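Local coordinates for protein WZI (PDB 2YNK) that probably binds capsular polysaccharide at the cell surface, acting as an outer-membrane lectin barrel in group 1 capsule assembly in Escherichia coli, at residues A[69-74]-A[450-455]; A[138-143]-A[174-179]; A[159-164]-A[292-297]. All blocks are in the same frame, centred on the assembly; numbering follows the deposited sequence.

Contact 1 of 3, residues A[69-74]-A[450-455]; sequences FRVTGY and IEIPFS. With D12 (dodecane), chain I.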
# COMPACT_ATOMS: atom_id res chain seq x y z
N PHE A 69 -11.00 -0.76 21.15
CA PHE A 69 -10.95 -2.19 20.89
C PHE A 69 -11.65 -2.46 19.56
O PHE A 69 -12.71 -1.89 19.30
CB PHE A 69 -11.60 -2.96 22.05
CG PHE A 69 -11.68 -4.44 21.83
CD1 PHE A 69 -10.53 -5.18 21.55
CD2 PHE A 69 -12.90 -5.10 21.91
CE1 PHE A 69 -10.60 -6.55 21.34
CE2 PHE A 69 -12.97 -6.48 21.71
CZ PHE A 69 -11.82 -7.20 21.43
N ARG A 70 -11.04 -3.29 18.72
CA ARG A 70 -11.55 -3.51 17.38
C ARG A 70 -11.46 -4.96 16.95
O ARG A 70 -10.38 -5.56 16.96
CB ARG A 70 -10.80 -2.62 16.39
CG ARG A 70 -11.57 -2.39 15.11
CD ARG A 70 -11.07 -1.16 14.36
NE ARG A 70 -10.35 -1.49 13.14
CZ ARG A 70 -10.90 -1.57 11.93
NH1 ARG A 70 -12.20 -1.37 11.74
NH2 ARG A 70 -10.13 -1.87 10.89
N VAL A 71 -12.60 -5.54 16.58
CA VAL A 71 -12.65 -6.90 16.09
C VAL A 71 -12.84 -6.87 14.59
O VAL A 71 -13.74 -6.18 14.09
CB VAL A 71 -13.79 -7.69 16.73
CG1 VAL A 71 -13.89 -9.06 16.06
CG2 VAL A 71 -13.57 -7.84 18.23
N THR A 72 -12.00 -7.61 13.87
CA THR A 72 -12.10 -7.70 12.42
C THR A 72 -12.14 -9.16 11.99
O THR A 72 -11.60 -10.04 12.67
CB THR A 72 -10.95 -6.98 11.69
OG1 THR A 72 -9.70 -7.62 12.01
CG2 THR A 72 -10.90 -5.49 12.07
N GLY A 73 -12.78 -9.40 10.85
CA GLY A 73 -13.02 -10.73 10.34
C GLY A 73 -13.01 -10.73 8.83
O GLY A 73 -13.39 -9.74 8.19
N TYR A 74 -12.53 -11.84 8.27
CA TYR A 74 -12.55 -12.07 6.83
C TYR A 74 -12.84 -13.54 6.59
O TYR A 74 -12.32 -14.39 7.30
CB TYR A 74 -11.21 -11.70 6.22
CG TYR A 74 -11.08 -11.99 4.74
CD1 TYR A 74 -11.57 -11.10 3.79
CD2 TYR A 74 -10.44 -13.15 4.28
CE1 TYR A 74 -11.44 -11.36 2.43
CE2 TYR A 74 -10.31 -13.41 2.93
CZ TYR A 74 -10.81 -12.51 2.00
OH TYR A 74 -10.68 -12.74 0.65
N ILE A 450 -15.70 -8.00 7.97
CA ILE A 450 -16.49 -7.33 8.99
C ILE A 450 -15.59 -6.50 9.90
O ILE A 450 -14.46 -6.89 10.17
CB ILE A 450 -17.30 -8.35 9.80
CG1 ILE A 450 -18.43 -7.67 10.57
CG2 ILE A 450 -16.39 -9.13 10.74
CD1 ILE A 450 -19.46 -8.63 11.10
N GLU A 451 -16.09 -5.35 10.36
CA GLU A 451 -15.37 -4.48 11.28
C GLU A 451 -16.29 -4.08 12.44
O GLU A 451 -17.38 -3.55 12.20
CB GLU A 451 -14.92 -3.21 10.57
CG GLU A 451 -13.95 -3.41 9.41
CD GLU A 451 -13.54 -2.09 8.75
OE1 GLU A 451 -14.33 -1.12 8.81
OE2 GLU A 451 -12.42 -2.01 8.19
N ILE A 452 -15.84 -4.33 13.67
CA ILE A 452 -16.62 -3.96 14.86
C ILE A 452 -15.75 -3.17 15.83
O ILE A 452 -14.92 -3.74 16.53
CB ILE A 452 -17.18 -5.20 15.60
CG1 ILE A 452 -17.98 -6.12 14.67
CG2 ILE A 452 -18.09 -4.76 16.74
CD1 ILE A 452 -17.13 -7.10 13.90
N PRO A 453 -15.92 -1.84 15.87
CA PRO A 453 -15.20 -1.02 16.85
C PRO A 453 -15.96 -0.88 18.18
O PRO A 453 -17.17 -0.78 18.17
CB PRO A 453 -15.08 0.34 16.15
CG PRO A 453 -15.74 0.20 14.82
CD PRO A 453 -16.62 -1.00 14.88
N PHE A 454 -15.22 -0.89 19.29
CA PHE A 454 -15.78 -0.83 20.64
C PHE A 454 -15.05 0.22 21.46
O PHE A 454 -13.85 0.43 21.26
CB PHE A 454 -15.57 -2.16 21.37
CG PHE A 454 -16.39 -3.31 20.85
CD1 PHE A 454 -17.76 -3.37 21.08
CD2 PHE A 454 -15.78 -4.37 20.18
CE1 PHE A 454 -18.51 -4.44 20.62
CE2 PHE A 454 -16.53 -5.45 19.72
CZ PHE A 454 -17.90 -5.48 19.94
N SER A 455 -15.75 0.85 22.40
CA SER A 455 -15.13 1.75 23.39
C SER A 455 -14.84 1.00 24.69
O SER A 455 -15.51 0.02 25.01
CB SER A 455 -16.06 2.93 23.70
OG SER A 455 -16.45 3.60 22.52
C1 D12 I . -18.32 -12.41 8.01
C2 D12 I . -16.94 -12.52 8.63
C3 D12 I . -16.82 -13.79 9.47
C4 D12 I . -15.37 -14.24 9.64
C5 D12 I . -15.27 -15.62 10.30
C6 D12 I . -13.90 -16.28 10.09
C7 D12 I . -13.41 -17.00 11.35
C8 D12 I . -12.21 -17.91 11.06
C9 D12 I . -11.45 -18.28 12.33
C10 D12 I . -10.17 -19.06 12.05
C11 D12 I . -10.36 -20.56 12.25
C12 D12 I . -10.30 -20.95 13.72

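Contact 2 of 3, residues A[138-143]-A[174-179]; sequences FWNQWL and MQRAEQ. With OCT (N-octane), chain M.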
# COMPACT_ATOMS: atom_id res chain seq x y z
N PHE A 138 8.93 12.21 19.00
CA PHE A 138 9.84 13.22 19.53
C PHE A 138 10.36 14.12 18.40
O PHE A 138 10.64 13.64 17.30
CB PHE A 138 11.00 12.58 20.30
CG PHE A 138 11.75 11.53 19.51
CD1 PHE A 138 12.82 11.89 18.71
CD2 PHE A 138 11.41 10.19 19.61
CE1 PHE A 138 13.52 10.93 17.99
CE2 PHE A 138 12.11 9.23 18.90
CZ PHE A 138 13.17 9.60 18.09
N TRP A 139 10.47 15.41 18.68
CA TRP A 139 10.92 16.40 17.68
C TRP A 139 10.25 16.21 16.34
O TRP A 139 10.92 16.21 15.31
CB TRP A 139 12.44 16.37 17.50
CG TRP A 139 13.23 16.51 18.78
CD1 TRP A 139 13.03 17.43 19.81
CD2 TRP A 139 14.41 15.74 19.19
NE1 TRP A 139 13.96 17.27 20.81
CE2 TRP A 139 14.82 16.27 20.50
CE3 TRP A 139 15.14 14.69 18.63
CZ2 TRP A 139 15.92 15.76 21.19
CZ3 TRP A 139 16.24 14.19 19.34
CH2 TRP A 139 16.62 14.71 20.59
N ASN A 140 8.93 16.03 16.34
CA ASN A 140 8.16 15.84 15.11
C ASN A 140 8.46 14.53 14.32
O ASN A 140 8.01 14.36 13.18
CB ASN A 140 8.29 17.05 14.18
CG ASN A 140 7.15 17.16 13.19
OD1 ASN A 140 5.99 16.99 13.57
ND2 ASN A 140 7.46 17.42 11.92
N GLN A 141 9.22 13.62 14.93
CA GLN A 141 9.51 12.33 14.30
C GLN A 141 8.78 11.21 15.03
O GLN A 141 8.73 11.18 16.26
CB GLN A 141 11.02 12.04 14.26
CG GLN A 141 11.89 13.21 13.84
CD GLN A 141 11.32 14.00 12.67
OE1 GLN A 141 10.97 13.44 11.64
NE2 GLN A 141 11.23 15.32 12.84
N TRP A 142 8.19 10.31 14.25
CA TRP A 142 7.59 9.09 14.78
C TRP A 142 8.55 7.93 14.68
O TRP A 142 9.00 7.59 13.58
CB TRP A 142 6.34 8.76 14.00
CG TRP A 142 5.10 9.45 14.49
CD1 TRP A 142 4.36 10.42 13.84
CD2 TRP A 142 4.42 9.22 15.76
NE1 TRP A 142 3.28 10.79 14.60
CE2 TRP A 142 3.26 10.12 15.77
CE3 TRP A 142 4.64 8.40 16.85
CZ2 TRP A 142 2.38 10.17 16.83
CZ3 TRP A 142 3.74 8.46 17.92
CH2 TRP A 142 2.64 9.32 17.90
N LEU A 143 8.85 7.31 15.82
CA LEU A 143 9.68 6.11 15.86
C LEU A 143 8.79 4.95 16.23
O LEU A 143 8.06 5.00 17.22
CB LEU A 143 10.80 6.25 16.89
CG LEU A 143 11.75 5.05 16.99
CD1 LEU A 143 12.32 4.66 15.63
CD2 LEU A 143 12.87 5.35 17.99
N MSE A 174 10.57 5.09 10.83
CA MSE A 174 10.68 6.48 11.25
C MSE A 174 10.17 7.40 10.18
O MSE A 174 10.40 7.16 8.99
CB MSE A 174 12.11 6.81 11.63
CG MSE A 174 12.11 7.65 12.90
SE MSE A 174 13.93 8.19 13.41
CE MSE A 174 13.69 10.15 13.56
N GLN A 175 9.49 8.47 10.61
CA GLN A 175 8.77 9.41 9.74
C GLN A 175 8.63 10.79 10.35
O GLN A 175 8.69 10.94 11.56
CB GLN A 175 7.34 8.92 9.55
CG GLN A 175 7.18 7.86 8.51
CD GLN A 175 5.74 7.48 8.31
OE1 GLN A 175 5.44 6.62 7.48
NE2 GLN A 175 4.83 8.13 9.04
N ARG A 176 8.36 11.80 9.52
CA ARG A 176 7.89 13.08 10.04
C ARG A 176 6.47 12.91 10.54
O ARG A 176 5.71 12.11 10.00
CB ARG A 176 7.92 14.18 8.98
CG ARG A 176 9.29 14.50 8.42
CD ARG A 176 9.21 15.70 7.49
NE ARG A 176 9.21 16.98 8.22
CZ ARG A 176 8.93 18.16 7.69
NH1 ARG A 176 8.58 18.28 6.41
NH2 ARG A 176 8.98 19.24 8.45
N ALA A 177 6.09 13.68 11.57
CA ALA A 177 4.69 13.72 12.00
C ALA A 177 3.97 14.73 11.12
O ALA A 177 3.23 14.34 10.22
CB ALA A 177 4.58 14.10 13.47
N GLU A 178 4.21 16.02 11.35
CA GLU A 178 3.74 17.06 10.43
C GLU A 178 4.78 17.24 9.34
O GLU A 178 5.98 17.16 9.61
CB GLU A 178 3.50 18.37 11.15
CG GLU A 178 2.13 18.47 11.78
CD GLU A 178 1.86 19.83 12.39
OE1 GLU A 178 2.05 20.86 11.69
OE2 GLU A 178 1.46 19.88 13.57
N GLN A 179 4.32 17.49 8.12
CA GLN A 179 5.17 17.48 6.94
C GLN A 179 5.16 18.82 6.21
O GLN A 179 5.10 18.87 4.98
CB GLN A 179 4.73 16.34 6.00
CG GLN A 179 5.07 14.95 6.53
CD GLN A 179 4.13 13.87 6.05
OE1 GLN A 179 4.02 13.62 4.85
NE2 GLN A 179 3.45 13.22 6.98
C1 OCT M . 11.47 15.77 23.51
C2 OCT M . 12.69 14.99 23.98
C3 OCT M . 12.61 13.51 23.59
C4 OCT M . 13.91 13.00 22.95
C5 OCT M . 13.96 11.47 22.90
C6 OCT M . 15.13 10.94 22.06
C7 OCT M . 14.92 9.47 21.67
C8 OCT M . 16.18 8.81 21.16
O HOH W 1 10.44 17.76 11.13

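Contact 3 of 3, residues A[159-164]-A[292-297]; sequences SLIRGD and QMIGED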
# COMPACT_ATOMS: atom_id res chain seq x y z
N SER A 159 2.72 -1.28 -5.45
CA SER A 159 3.99 -0.57 -5.48
C SER A 159 5.03 -1.48 -6.12
O SER A 159 5.09 -2.65 -5.81
CB SER A 159 4.44 -0.21 -4.08
OG SER A 159 5.83 0.13 -4.09
N LEU A 160 5.87 -0.93 -6.97
CA LEU A 160 6.92 -1.71 -7.61
C LEU A 160 8.09 -2.00 -6.69
O LEU A 160 8.96 -2.81 -7.03
CB LEU A 160 7.45 -1.00 -8.86
CG LEU A 160 6.48 -0.69 -9.99
CD1 LEU A 160 7.19 0.15 -11.04
CD2 LEU A 160 5.90 -1.96 -10.60
N ILE A 161 8.12 -1.36 -5.52
CA ILE A 161 9.28 -1.43 -4.63
C ILE A 161 8.97 -1.88 -3.21
O ILE A 161 9.71 -2.68 -2.66
CB ILE A 161 10.03 -0.08 -4.57
CG1 ILE A 161 11.34 -0.24 -3.79
CG2 ILE A 161 9.13 1.01 -3.99
CD1 ILE A 161 12.43 0.73 -4.20
N ARG A 162 7.91 -1.35 -2.61
CA ARG A 162 7.46 -1.80 -1.30
C ARG A 162 5.96 -1.66 -1.20
O ARG A 162 5.43 -0.56 -0.99
CB ARG A 162 8.15 -1.04 -0.17
CG ARG A 162 9.53 -1.58 0.19
CD ARG A 162 9.51 -2.98 0.81
NE ARG A 162 8.76 -3.02 2.07
CZ ARG A 162 7.52 -3.49 2.21
NH1 ARG A 162 6.84 -4.02 1.18
NH2 ARG A 162 6.94 -3.43 3.40
N GLY A 163 5.29 -2.80 -1.35
CA GLY A 163 3.86 -2.86 -1.24
C GLY A 163 3.39 -3.67 -0.05
O GLY A 163 4.04 -3.74 0.99
N ASP A 164 2.28 -4.36 -0.28
CA ASP A 164 1.29 -4.72 0.70
C ASP A 164 0.89 -6.18 0.62
O ASP A 164 0.03 -6.62 1.38
CB ASP A 164 0.04 -3.95 0.29
CG ASP A 164 -0.78 -3.52 1.43
OD1 ASP A 164 -0.25 -3.36 2.54
OD2 ASP A 164 -1.98 -3.29 1.18
N GLN A 292 5.61 5.43 -11.85
CA GLN A 292 6.67 4.94 -10.97
C GLN A 292 7.63 4.08 -11.77
O GLN A 292 7.21 3.25 -12.58
CB GLN A 292 6.06 4.12 -9.82
CG GLN A 292 7.08 3.55 -8.84
CD GLN A 292 6.42 2.89 -7.64
OE1 GLN A 292 5.62 1.96 -7.79
NE2 GLN A 292 6.77 3.35 -6.44
N MSE A 293 8.93 4.29 -11.54
CA MSE A 293 9.96 3.55 -12.26
C MSE A 293 10.99 3.06 -11.29
O MSE A 293 11.85 3.83 -10.88
CB MSE A 293 10.59 4.44 -13.32
CG MSE A 293 11.59 3.68 -14.19
SE MSE A 293 12.70 4.95 -15.22
CE MSE A 293 13.44 3.72 -16.57
N ILE A 294 10.92 1.78 -10.94
CA ILE A 294 11.92 1.18 -10.06
C ILE A 294 12.82 0.27 -10.86
O ILE A 294 12.35 -0.48 -11.71
CB ILE A 294 11.27 0.34 -8.96
CG1 ILE A 294 10.35 1.21 -8.12
CG2 ILE A 294 12.35 -0.27 -8.08
CD1 ILE A 294 11.07 2.26 -7.30
N GLY A 295 14.12 0.34 -10.58
CA GLY A 295 15.13 -0.46 -11.30
C GLY A 295 15.86 -1.42 -10.38
O GLY A 295 15.93 -1.20 -9.17
N GLU A 296 16.40 -2.49 -10.96
CA GLU A 296 17.11 -3.50 -10.18
C GLU A 296 18.59 -3.20 -10.00
O GLU A 296 19.19 -3.61 -9.00
CB GLU A 296 16.91 -4.88 -10.80
CG GLU A 296 15.60 -5.54 -10.39
CD GLU A 296 15.63 -6.14 -9.00
OE1 GLU A 296 16.61 -5.93 -8.24
OE2 GLU A 296 14.65 -6.84 -8.65
N ASP A 297 19.18 -2.47 -10.95
CA ASP A 297 20.56 -1.99 -10.86
C ASP A 297 20.57 -0.45 -10.81
O ASP A 297 19.61 0.18 -11.25
CB ASP A 297 21.37 -2.46 -12.07
CG ASP A 297 21.20 -3.94 -12.36
OD1 ASP A 297 21.16 -4.74 -11.41
OD2 ASP A 297 21.11 -4.32 -13.55

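Contact 1 of 3, residues A[69-74]-A[450-455]
F69, V71 and G73 each exchange two backbone hydrogen bonds with F454, I452 and I450, and these six bonds close the β-barrel by joining its first strand to its last. F454 N reaches F69 O at 2.7 Å and I452 N reaches V71 O at 2.8 Å. P453 stands opposite R70 in a non-hydrogen-bonded pair, so its missing N-H costs this ladder nothing. On the same face R70 and E451 run side by side. Their salt bridge is long, with R70 NH2 and E451 OE2 3.5 Å apart and the guanidinium and carboxylate planes turned 77° against each other; the bend at chi3 (109°) swings the guanidinium over T72 CG2, which lies against one of its faces. The opposite face here carries F69, V71, I450, I452 and F454. F69 and F454 meet rim to rim, CD2 to CD2 at 3.4 Å, with planes only 20° apart, and V71 CG2 touches the edge of the F454 ring at CE2. Dodecane lies beside the seam at Y74 O. Beyond the seam, strand 95-104 bonds to 69-74 and strand 425-435 flanks 450-454, while R61 of helix 49-65 pairs with E451 OE1, a second partner for this carboxylate.

Contact 2 of 3, residues A[138-143]-A[174-179]
N140 uses its side-chain amide as a strand would use its backbone, pairing with the backbone N-H and C=O of E178. E178 N donates to N140 OD1 at 3.0 Å, and N140 ND2 returns a bond to E178 O at 2.8 Å, in the amide plane. Setting CG anti to the backbone N (chi1 -158°) carries the amide across, and N140 O takes A177 N at 2.6 Å. W142 and Q175 form a hydrogen-bonded antiparallel pair, Q141 and R176 the non-hydrogen-bonded pair beside it, and the N140 to A177 bond carries the ladder one step further. A water ties the polar end together by accepting from N140 ND2, Q141 NE2 and R176 NE. Q141 reaches it by folding back at chi2 (-42°), which also lets NE2 bond to W139 O. W139 and N140 are central in a type I' turn, the classic two-residue hairpin link, and octane covers one face each of the F138 and W139 rings. W142 CD1 packs on A177 CB at 3.7 Å, while the methyl of selenomethionine M174 rests against Q141 CB. Strand 127-138, the other arm of the hairpin, touches W142 through A135 and K137, and W142 NE1 bonds to E35 of helix 34-42. On the far side strand 193-201 adjoins 170-176, W193 making a cation-pi contact with R176, whose NH1 bonds to A180 O, and strand 32-33 touches W142 and Q175.

Contact 3 of 3, residues A[159-164]-A[292-297]
An ST turn in a loop folded inside the barrel meets the wall strand 287-295 here, as inward-folded loops do in many outer-membrane barrels. L160 N donates to Q292 OE1 at 3.0 Å, almost perfectly straight (175°) yet arriving from above the carbonyl plane. Q292 reaches it as an extended chain, CG anti to the backbone N, and slides past L160 in the opposite direction, leaving L160 CD1 close to Q292 O. Its other amide atom, NE2, bonds to W152 O, so a single side chain links the wall to two backbone groups of the interior. S159 OG accepts from I161 N at 3.1 Å and from R162 N at 3.0 Å, and is also bonded to W152 O. Two residues on along the strand, I294 packs against the loop: its CG1 touches L160 CB at 3.7 Å, and its CD1 meets I161 CD1 at the same distance, the two isoleucines crossing at about a right angle. Side-chain oxygens, Q292 OE1 and S159 OG, accept the N-H groups of L160, I161 and R162 in this buried loop, and burial of the aliphatic groups completes an attachment that rests on one direct hydrogen bond and shape.

In the fold
All three contacts reach one antiparallel sheet closed into a barrel. Contact 1 closes it, and both other contacts are nested within the chain between its strands. Contact 2 joins neighbouring strands 141-145 and 170-176; the loop of contact 3 lies between these two strands in sequence, and its partner strand 287-295 comes later, so the two contacts cross along the chain. Their centres lie 24 Å apart, with nearest atoms about 11 Å apart. Contact 1 is 28 Å from contact 2 and 32 Å from contact 3, centre to centre, and faces contact 3 across the middle of the chain. Two of the contacts bind wall strands to each other; the third ties an inward loop to the wall.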